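PDB 4QFL: ABC transporter periplasmic peptide-binding protein from Pseudoalteromonas, which probably serves as the periplasmic receptor of a peptide ABC transporter, binding dipeptides such as Ala-Phe between its lobes for delivery to the membrane. Local coordinates for residues A[233-238]-A[528-533]; A[211-216]-A[237-242]; A[448-453]-A[461-466]. All coordinates share one frame; numbering follows the deposited sequence.

Contact 1: residues A[233-238]-A[528-533]; sequences WKHEVA and SLANAR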
loop_
_atom_site.group_PDB
_atom_site.type_symbol
_atom_site.label_atom_id
_atom_site.label_comp_id
_atom_site.label_asym_id
_atom_site.label_seq_id
_atom_site.Cartn_x
_atom_site.Cartn_y
_atom_site.Cartn_z
ATOM N N TRP A 233 -11.225 -0.846 -23.448
ATOM C CA TRP A 233 -10.274 -0.824 -24.545
ATOM C C TRP A 233 -9.393 -2.049 -24.596
ATOM O O TRP A 233 -9.119 -2.568 -25.671
ATOM C CB TRP A 233 -9.386 0.405 -24.448
ATOM C CG TRP A 233 -8.575 0.453 -23.186
ATOM C CD1 TRP A 233 -8.983 0.933 -21.975
ATOM C CD2 TRP A 233 -7.219 0.022 -23.008
ATOM N NE1 TRP A 233 -7.968 0.824 -21.056
ATOM C CE2 TRP A 233 -6.872 0.273 -21.664
ATOM C CE3 TRP A 233 -6.260 -0.545 -23.853
ATOM C CZ2 TRP A 233 -5.618 -0.022 -21.143
ATOM C CZ3 TRP A 233 -5.010 -0.840 -23.330
ATOM C CH2 TRP A 233 -4.701 -0.573 -21.989
ATOM N N LYS A 234 -8.921 -2.496 -23.441
ATOM C CA LYS A 234 -7.848 -3.474 -23.417
ATOM C C LYS A 234 -8.312 -4.861 -23.836
ATOM O O LYS A 234 -7.666 -5.515 -24.656
ATOM C CB LYS A 234 -7.183 -3.530 -22.047
ATOM C CG LYS A 234 -6.066 -4.533 -21.974
ATOM C CD LYS A 234 -5.847 -5.018 -20.550
ATOM C CE LYS A 234 -4.794 -4.203 -19.862
ATOM N NZ LYS A 234 -5.108 -2.751 -19.944
ATOM N N HIS A 235 -9.425 -5.315 -23.270
ATOM C CA HIS A 235 -9.944 -6.635 -23.608
ATOM C C HIS A 235 -11.439 -6.740 -23.384
ATOM O O HIS A 235 -12.052 -5.856 -22.806
ATOM C CB HIS A 235 -9.196 -7.747 -22.848
ATOM C CG HIS A 235 -9.257 -7.634 -21.353
ATOM N ND1 HIS A 235 -10.310 -8.125 -20.608
ATOM C CD2 HIS A 235 -8.375 -7.124 -20.461
ATOM C CE1 HIS A 235 -10.085 -7.899 -19.326
ATOM N NE2 HIS A 235 -8.917 -7.295 -19.210
ATOM N N GLU A 236 -12.026 -7.825 -23.874
ATOM C CA GLU A 236 -13.427 -8.100 -23.632
ATOM C C GLU A 236 -13.552 -8.612 -22.208
ATOM O O GLU A 236 -13.049 -9.676 -21.886
ATOM C CB GLU A 236 -13.938 -9.149 -24.620
ATOM C CG GLU A 236 -15.424 -9.401 -24.516
ATOM C CD GLU A 236 -16.245 -8.184 -24.903
ATOM O OE1 GLU A 236 -15.852 -7.475 -25.858
ATOM O OE2 GLU A 236 -17.280 -7.929 -24.250
ATOM N N VAL A 237 -14.208 -7.843 -21.352
ATOM C CA VAL A 237 -14.380 -8.222 -19.951
ATOM C C VAL A 237 -15.314 -9.422 -19.783
ATOM O O VAL A 237 -16.406 -9.459 -20.340
ATOM C CB VAL A 237 -14.898 -7.033 -19.126
ATOM C CG1 VAL A 237 -15.102 -7.434 -17.673
ATOM C CG2 VAL A 237 -13.929 -5.870 -19.238
ATOM N N ALA A 238 -14.879 -10.405 -19.007
ATOM C CA ALA A 238 -15.624 -11.653 -18.864
ATOM C C ALA A 238 -16.799 -11.565 -17.881
ATOM O O ALA A 238 -17.927 -11.893 -18.233
ATOM C CB ALA A 238 -14.684 -12.783 -18.487
ATOM N N SER A 528 -5.972 -7.612 -8.716
ATOM C CA SER A 528 -6.747 -7.245 -9.905
ATOM C C SER A 528 -7.717 -8.334 -10.307
ATOM O O SER A 528 -7.352 -9.507 -10.370
ATOM C CB SER A 528 -5.840 -6.904 -11.087
ATOM O OG SER A 528 -6.600 -6.709 -12.269
ATOM N N LEU A 529 -8.958 -7.931 -10.569
ATOM C CA LEU A 529 -9.986 -8.836 -11.076
ATOM C C LEU A 529 -10.303 -8.519 -12.529
ATOM O O LEU A 529 -11.319 -8.951 -13.056
ATOM C CB LEU A 529 -11.262 -8.735 -10.240
ATOM C CG LEU A 529 -11.170 -8.997 -8.733
ATOM C CD1 LEU A 529 -12.547 -8.882 -8.094
ATOM C CD2 LEU A 529 -10.549 -10.348 -8.419
ATOM N N ALA A 530 -9.422 -7.757 -13.166
ATOM C CA ALA A 530 -9.588 -7.357 -14.559
ATOM C C ALA A 530 -9.791 -8.540 -15.505
ATOM O O ALA A 530 -10.539 -8.437 -16.478
ATOM C CB ALA A 530 -8.398 -6.520 -15.016
ATOM N N ASN A 531 -9.116 -9.653 -15.230
ATOM C CA ASN A 531 -9.210 -10.834 -16.091
ATOM C C ASN A 531 -9.953 -12.001 -15.460
ATOM O O ASN A 531 -9.949 -13.114 -15.988
ATOM C CB ASN A 531 -7.823 -11.298 -16.529
ATOM C CG ASN A 531 -7.175 -10.343 -17.495
ATOM O OD1 ASN A 531 -7.523 -10.303 -18.682
ATOM N ND2 ASN A 531 -6.226 -9.561 -16.998
ATOM N N ALA A 532 -10.594 -11.743 -14.331
ATOM C CA ALA A 532 -11.347 -12.780 -13.634
ATOM C C ALA A 532 -12.516 -13.296 -14.468
ATOM O O ALA A 532 -13.107 -12.560 -15.260
ATOM C CB ALA A 532 -11.851 -12.254 -12.301
ATOM N N ARG A 533 -12.844 -14.571 -14.270
ATOM C CA ARG A 533 -14.020 -15.195 -14.877
ATOM C C ARG A 533 -14.434 -16.419 -14.068
ATOM O O ARG A 533 -13.653 -16.929 -13.269
ATOM C CB ARG A 533 -13.737 -15.606 -16.322
ATOM C CG ARG A 533 -12.385 -16.271 -16.531
ATOM C CD ARG A 533 -12.285 -16.854 -17.921
ATOM N NE ARG A 533 -13.114 -18.047 -18.058
ATOM C CZ ARG A 533 -14.034 -18.223 -18.999
ATOM N NH1 ARG A 533 -14.259 -17.274 -19.906
ATOM N NH2 ARG A 533 -14.729 -19.356 -19.030
HETATM O O HOH W 1 -12.275 -9.856 -18.191
HETATM O O HOH W 2 -13.536 -10.174 -16.090
#
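His235 and Ala530 make the tight half of this contact, where atom CE1 of the imidazole meets the carbonyl O of Ala530 at 2.9 Å, at the ring edge and near its plane. The amide of Asn531 comes over one face of the same ring: its OD1 stands 3.3 Å above the plane of the His235 imidazole, shifted toward the rim, and the two flat groups are only 24° from parallel. Neither approach is a hydrogen bond, because the angles at NE2 are poor for both oxygens. With chi1 of 59°, the His235 ring is tucked between its own backbone N and carbonyl carbon, and ND1 makes only a weak bond to Glu236 O. What the ring meets is a type I beta turn from Leu529 to Ala532, closed by Ala532 N to Leu529 O; just ahead of it, Ser528 OG accepts from Ala530 N in an ST turn. The 233-238 loop, which leads from strand 223-228 to strand 241-246, thus rests on the turn before strand 533-534. Toward Ala238, which is exposed, the fit is looser. Ala238 CB touches Ala532 O at 3.6 Å and also Arg533 CB, and beyond that the backbones are joined through water. One molecule accepts from Ala238 N and donates to Ala530 O, 2.8 Å from each. A second donates to Ala532 O at 2.6 Å, with weak links to Ala238 N and Ala530 O.

Contact 2: residues A[211-216]-A[237-242]; sequences GPYIYK and VALEQL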
loop_
_atom_site.group_PDB
_atom_site.type_symbol
_atom_site.label_atom_id
_atom_site.label_comp_id
_atom_site.label_asym_id
_atom_site.label_seq_id
_atom_site.Cartn_x
_atom_site.Cartn_y
_atom_site.Cartn_z
ATOM N N GLY A 211 -11.566 1.859 -16.743
ATOM C CA GLY A 211 -11.268 0.488 -16.373
ATOM C C GLY A 211 -12.317 -0.516 -16.785
ATOM O O GLY A 211 -13.374 -0.143 -17.302
ATOM N N PRO A 212 -12.036 -1.806 -16.546
ATOM C CA PRO A 212 -12.874 -2.943 -16.971
ATOM C C PRO A 212 -14.258 -3.013 -16.322
ATOM O O PRO A 212 -15.128 -3.687 -16.862
ATOM C CB PRO A 212 -12.042 -4.168 -16.566
ATOM C CG PRO A 212 -11.143 -3.684 -15.492
ATOM C CD PRO A 212 -10.816 -2.254 -15.857
ATOM N N TYR A 213 -14.450 -2.352 -15.183
ATOM C CA TYR A 213 -15.750 -2.348 -14.520
ATOM C C TYR A 213 -16.181 -0.937 -14.187
ATOM O O TYR A 213 -15.359 -0.036 -14.072
ATOM C CB TYR A 213 -15.724 -3.211 -13.263
ATOM C CG TYR A 213 -15.201 -4.600 -13.522
ATOM C CD1 TYR A 213 -16.051 -5.618 -13.962
ATOM C CD2 TYR A 213 -13.856 -4.897 -13.340
ATOM C CE1 TYR A 213 -15.575 -6.902 -14.206
ATOM C CE2 TYR A 213 -13.368 -6.176 -13.584
ATOM C CZ TYR A 213 -14.235 -7.174 -14.019
ATOM O OH TYR A 213 -13.754 -8.445 -14.257
ATOM N N ILE A 214 -17.485 -0.756 -14.029
ATOM C CA ILE A 214 -18.080 0.554 -13.837
ATOM C C ILE A 214 -18.791 0.577 -12.508
ATOM O O ILE A 214 -19.335 -0.435 -12.074
ATOM C CB ILE A 214 -19.107 0.858 -14.943
ATOM C CG1 ILE A 214 -18.463 0.674 -16.315
ATOM C CG2 ILE A 214 -19.680 2.255 -14.787
ATOM C CD1 ILE A 214 -19.405 0.935 -17.460
ATOM N N TYR A 215 -18.790 1.730 -11.858
ATOM C CA TYR A 215 -19.483 1.893 -10.582
ATOM C C TYR A 215 -21.003 1.782 -10.731
ATOM O O TYR A 215 -21.605 2.441 -11.588
ATOM C CB TYR A 215 -19.113 3.239 -9.961
ATOM C CG TYR A 215 -19.868 3.583 -8.702
ATOM C CD1 TYR A 215 -21.144 4.132 -8.765
ATOM C CD2 TYR A 215 -19.298 3.382 -7.451
ATOM C CE1 TYR A 215 -21.836 4.461 -7.618
ATOM C CE2 TYR A 215 -19.984 3.708 -6.294
ATOM C CZ TYR A 215 -21.253 4.251 -6.390
ATOM O OH TYR A 215 -21.944 4.580 -5.252
ATOM N N LYS A 216 -21.615 0.946 -9.894
ATOM C CA LYS A 216 -23.074 0.824 -9.840
ATOM C C LYS A 216 -23.643 1.279 -8.489
ATOM O O LYS A 216 -24.512 2.148 -8.434
ATOM C CB LYS A 216 -23.501 -0.614 -10.149
ATOM C CG LYS A 216 -24.995 -0.851 -10.123
ATOM C CD LYS A 216 -25.702 -0.089 -11.229
ATOM C CE LYS A 216 -27.227 -0.151 -11.072
ATOM N NZ LYS A 216 -27.765 -1.542 -11.172
ATOM N N VAL A 237 -14.208 -7.843 -21.352
ATOM C CA VAL A 237 -14.380 -8.222 -19.951
ATOM C C VAL A 237 -15.314 -9.422 -19.783
ATOM O O VAL A 237 -16.406 -9.459 -20.340
ATOM C CB VAL A 237 -14.898 -7.033 -19.126
ATOM C CG1 VAL A 237 -15.102 -7.434 -17.673
ATOM C CG2 VAL A 237 -13.929 -5.870 -19.238
ATOM N N ALA A 238 -14.879 -10.405 -19.007
ATOM C CA ALA A 238 -15.624 -11.653 -18.864
ATOM C C ALA A 238 -16.799 -11.565 -17.881
ATOM O O ALA A 238 -17.927 -11.893 -18.233
ATOM C CB ALA A 238 -14.684 -12.783 -18.487
ATOM N N LEU A 239 -16.542 -11.125 -16.657
ATOM C CA LEU A 239 -17.591 -11.053 -15.636
ATOM C C LEU A 239 -18.666 -10.004 -15.941
ATOM O O LEU A 239 -18.356 -8.916 -16.408
ATOM C CB LEU A 239 -16.971 -10.771 -14.264
ATOM C CG LEU A 239 -16.320 -11.944 -13.543
ATOM C CD1 LEU A 239 -15.430 -11.446 -12.423
ATOM C CD2 LEU A 239 -17.401 -12.868 -13.013
ATOM N N GLU A 240 -19.925 -10.338 -15.669
ATOM C CA GLU A 240 -21.028 -9.392 -15.841
ATOM C C GLU A 240 -21.163 -8.489 -14.618
ATOM O O GLU A 240 -21.420 -7.281 -14.722
ATOM C CB GLU A 240 -22.348 -10.142 -16.047
ATOM C CG GLU A 240 -22.447 -10.905 -17.353
ATOM C CD GLU A 240 -22.586 -9.991 -18.548
ATOM O OE1 GLU A 240 -23.186 -8.899 -18.399
ATOM O OE2 GLU A 240 -22.091 -10.366 -19.637
ATOM N N GLN A 241 -21.006 -9.109 -13.457
ATOM C CA GLN A 241 -21.199 -8.438 -12.193
ATOM C C GLN A 241 -20.081 -8.786 -11.230
ATOM O O GLN A 241 -19.596 -9.914 -11.202
ATOM C CB GLN A 241 -22.525 -8.851 -11.568
ATOM C CG GLN A 241 -23.728 -8.118 -12.093
ATOM C CD GLN A 241 -24.934 -8.320 -11.185
ATOM O OE1 GLN A 241 -24.830 -8.963 -10.134
ATOM N NE2 GLN A 241 -26.084 -7.773 -11.584
ATOM N N LEU A 242 -19.689 -7.796 -10.442
ATOM C CA LEU A 242 -18.697 -7.954 -9.400
ATOM C C LEU A 242 -19.245 -7.281 -8.159
ATOM O O LEU A 242 -19.476 -6.069 -8.162
ATOM C CB LEU A 242 -17.412 -7.237 -9.795
ATOM C CG LEU A 242 -16.132 -8.048 -9.948
ATOM C CD1 LEU A 242 -14.973 -7.077 -10.190
ATOM C CD2 LEU A 242 -15.895 -8.904 -8.710
HETATM O O HOH W 2 -13.536 -10.174 -16.090
#
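The phenol oxygen of Tyr213 is gripped by two partners: a water donates to OH at 2.5 Å and itself accepts from Leu239 N at 3.2 Å, while the backbone O of Leu529 is hydrogen-bonded to the same OH. These bonds anchor the far end of a ring whose contacts across the two segments are mainly with aliphatic side chains. Over the centre of one face stands Leu242 CD1, 3.8 Å from the centroid of the Tyr213 ring and 8° off its normal, a CH-pi contact. Val237 approaches obliquely instead, with CG1 3.5 Å from Tyr213 CE1. Its two methyls divide the work: CG1 lies anti to the backbone N (chi1 179°) and reaches the tyrosine, whereas Val237 CG2 packs 3.7 Å from Pro212 CB. Leu239 closes the hydroxyl end, its CD1 3.9 Å from Tyr213 OH. The carbonyl O of Leu239, near the plane of the ring at its edge, is buried here and has no polar partner in the model. No direct hydrogen bond joins the two segments. The contact links the start of strand 213-219 to strand 241-246 and the loop before it, with strand 223-228, antiparallel to both, between them. Around it, Phe226 of that middle strand touches Tyr213, Leu31 of strand 30-35 packs on Leu239 and Leu242, and Gln59 of helix 50-60 lies against Tyr213 and Leu242.

Contact 3: residues A[448-453]-A[461-466]; sequences LSCTAT and NWCNPE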
loop_
_atom_site.group_PDB
_atom_site.type_symbol
_atom_site.label_atom_id
_atom_site.label_comp_id
_atom_site.label_asym_id
_atom_site.label_seq_id
_atom_site.Cartn_x
_atom_site.Cartn_y
_atom_site.Cartn_z
ATOM N N LEU A 448 9.467 6.141 5.848
ATOM C CA LEU A 448 10.363 6.716 6.854
ATOM C C LEU A 448 10.923 8.122 6.570
ATOM O O LEU A 448 11.647 8.676 7.395
ATOM C CB LEU A 448 11.522 5.750 7.119
ATOM C CG LEU A 448 11.160 4.492 7.907
ATOM C CD1 LEU A 448 12.355 3.570 8.017
ATOM C CD2 LEU A 448 10.640 4.848 9.282
ATOM N N SER A 449 10.583 8.711 5.431
ATOM C CA SER A 449 11.110 10.029 5.082
ATOM C C SER A 449 10.460 11.149 5.883
ATOM O O SER A 449 9.449 10.944 6.540
ATOM C CB SER A 449 10.934 10.304 3.590
ATOM O OG SER A 449 9.557 10.302 3.256
ATOM N N CYS A 450 11.050 12.334 5.833
ATOM C CA CYS A 450 10.441 13.495 6.477
ATOM C C CYS A 450 9.106 13.858 5.841
ATOM O O CYS A 450 8.138 14.113 6.546
ATOM C CB CYS A 450 11.393 14.684 6.488
ATOM S SG CYS A 450 12.737 14.494 7.712
ATOM N N THR A 451 9.048 13.855 4.516
ATOM C CA THR A 451 7.787 14.093 3.823
ATOM C C THR A 451 6.733 13.044 4.195
ATOM O O THR A 451 5.547 13.370 4.319
ATOM C CB THR A 451 7.963 14.171 2.304
ATOM O OG1 THR A 451 8.653 13.013 1.839
ATOM C CG2 THR A 451 8.778 15.375 1.935
ATOM N N ALA A 452 7.159 11.796 4.385
ATOM C CA ALA A 452 6.247 10.746 4.831
ATOM C C ALA A 452 5.688 11.095 6.206
ATOM O O ALA A 452 4.491 10.952 6.458
ATOM C CB ALA A 452 6.951 9.383 4.861
ATOM N N THR A 453 6.564 11.572 7.087
ATOM C CA THR A 453 6.177 11.953 8.436
ATOM C C THR A 453 5.205 13.122 8.412
ATOM O O THR A 453 4.220 13.130 9.155
ATOM C CB THR A 453 7.396 12.346 9.281
ATOM O OG1 THR A 453 8.339 11.270 9.293
ATOM C CG2 THR A 453 6.972 12.648 10.712
ATOM N N ASN A 461 6.983 8.153 13.429
ATOM C CA ASN A 461 6.986 9.572 13.728
ATOM C C ASN A 461 8.424 10.058 13.769
ATOM O O ASN A 461 8.846 10.717 14.714
ATOM C CB ASN A 461 6.317 9.800 15.078
ATOM C CG ASN A 461 5.861 11.233 15.277
ATOM O OD1 ASN A 461 5.824 12.036 14.333
ATOM N ND2 ASN A 461 5.491 11.560 16.514
ATOM N N TRP A 462 9.174 9.715 12.731
ATOM C CA TRP A 462 10.631 9.852 12.723
ATOM C C TRP A 462 11.105 10.679 11.535
ATOM O O TRP A 462 11.121 10.207 10.390
ATOM C CB TRP A 462 11.241 8.453 12.663
ATOM C CG TRP A 462 12.721 8.303 12.856
ATOM C CD1 TRP A 462 13.427 8.476 14.018
ATOM C CD2 TRP A 462 13.672 7.845 11.873
ATOM N NE1 TRP A 462 14.757 8.188 13.808
ATOM C CE2 TRP A 462 14.933 7.796 12.507
ATOM C CE3 TRP A 462 13.577 7.485 10.520
ATOM C CZ2 TRP A 462 16.091 7.395 11.830
ATOM C CZ3 TRP A 462 14.736 7.089 9.848
ATOM C CH2 TRP A 462 15.971 7.048 10.507
ATOM N N CYS A 463 11.475 11.923 11.801
ATOM C CA CYS A 463 12.056 12.748 10.760
ATOM C C CYS A 463 13.557 12.841 10.981
ATOM O O CYS A 463 14.013 13.472 11.927
ATOM C CB CYS A 463 11.420 14.132 10.745
ATOM S SG CYS A 463 12.102 15.231 9.488
ATOM N N ASN A 464 14.315 12.184 10.107
ATOM C CA ASN A 464 15.773 12.172 10.180
ATOM C C ASN A 464 16.335 12.637 8.838
ATOM O O ASN A 464 16.429 11.863 7.879
ATOM C CB ASN A 464 16.267 10.765 10.540
ATOM C CG ASN A 464 17.765 10.706 10.787
ATOM O OD1 ASN A 464 18.541 11.356 10.099
ATOM N ND2 ASN A 464 18.172 9.922 11.776
ATOM N N PRO A 465 16.674 13.929 8.747
ATOM C CA PRO A 465 17.137 14.465 7.460
ATOM C C PRO A 465 18.387 13.747 6.927
ATOM O O PRO A 465 18.602 13.665 5.725
ATOM C CB PRO A 465 17.423 15.938 7.785
ATOM C CG PRO A 465 16.485 16.254 8.945
ATOM C CD PRO A 465 16.473 14.984 9.761
ATOM N N GLU A 466 19.197 13.227 7.837
ATOM C CA GLU A 466 20.381 12.467 7.489
ATOM C C GLU A 466 20.005 11.210 6.702
ATOM O O GLU A 466 20.609 10.903 5.677
ATOM C CB GLU A 466 21.136 12.119 8.766
ATOM C CG GLU A 466 21.851 13.328 9.405
ATOM C CD GLU A 466 20.921 14.411 10.003
ATOM O OE1 GLU A 466 21.263 15.610 9.856
ATOM O OE2 GLU A 466 19.885 14.080 10.643
HETATM O O HOH W 3 13.446 10.642 7.994
#
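A disulfide joins Cys450 to Cys463, SG to SG at 2.0 Å, and its chi3 of 96° gives it a right-handed twist. The two halves reach the bridge differently: Cys450 SG lies beside its own backbone N, anti to the carbonyl carbon, whereas Cys463 extends SG anti to its N (chi1 179°). Thr453, one helical turn beyond Cys450, has chi1 of -56°, which puts OG1 beside its backbone N and lets it donate back to Ser449 O at 3.0 Å. That carbonyl also receives Thr453 N, the two donors arriving from opposite faces of its plane. Asn458 ND2 is hydrogen-bonded to the same hydroxyl. A valine here would probably leave the Asn458 amide without its hydroxyl partner and Ser449 O with one donor fewer. Across the contact, Thr453 OG1 comes within 3.2 Å of Trp462 O, a close approach only. At the buried side, Leu448 CD2 touches the indole at Trp462 CE3, 4.1 Å away, crossing it obliquely, while Asn464 CB packs over one face of the ring, toward its rim. Both segments lead into helices through side-chain caps: Ser449 OG accepts from Ala452 N at 3.0 Å, and Asn464 OD1 takes Phe467 N. A water accepts from Asn464 N at 2.8 Å and lies close to Leu448 O. The chemistry implies a covalently locked loop between two helix starts, suited to an oxidising periplasm; with Leu448 about 10 Å from the bound phenylalanine, it lies near the peptide site without touching the ligand.

Contacts 1 and 2 form one continuous patch, their centres about 8 Å apart: they share Val237, Ala238 and a bridging water, and Leu529 CD1 of contact 1 packs on Leu242 CD2 of contact 2 at 3.4 Å. Contact 1 is the surface side of this patch, with water-mediated backbone links and close polar approaches that are not hydrogen bonds, whereas contact 2 is its buried, mostly apolar side. Contact 3 lies across the chain's centre, about 40 Å from each of them between centres, and is partly buried. It ties the start of helix 450-454 to the loop leading into helix 465-475, and depends on a covalent bond. In sequence it is nested within the loop closed by contact 1, but follows contact 2.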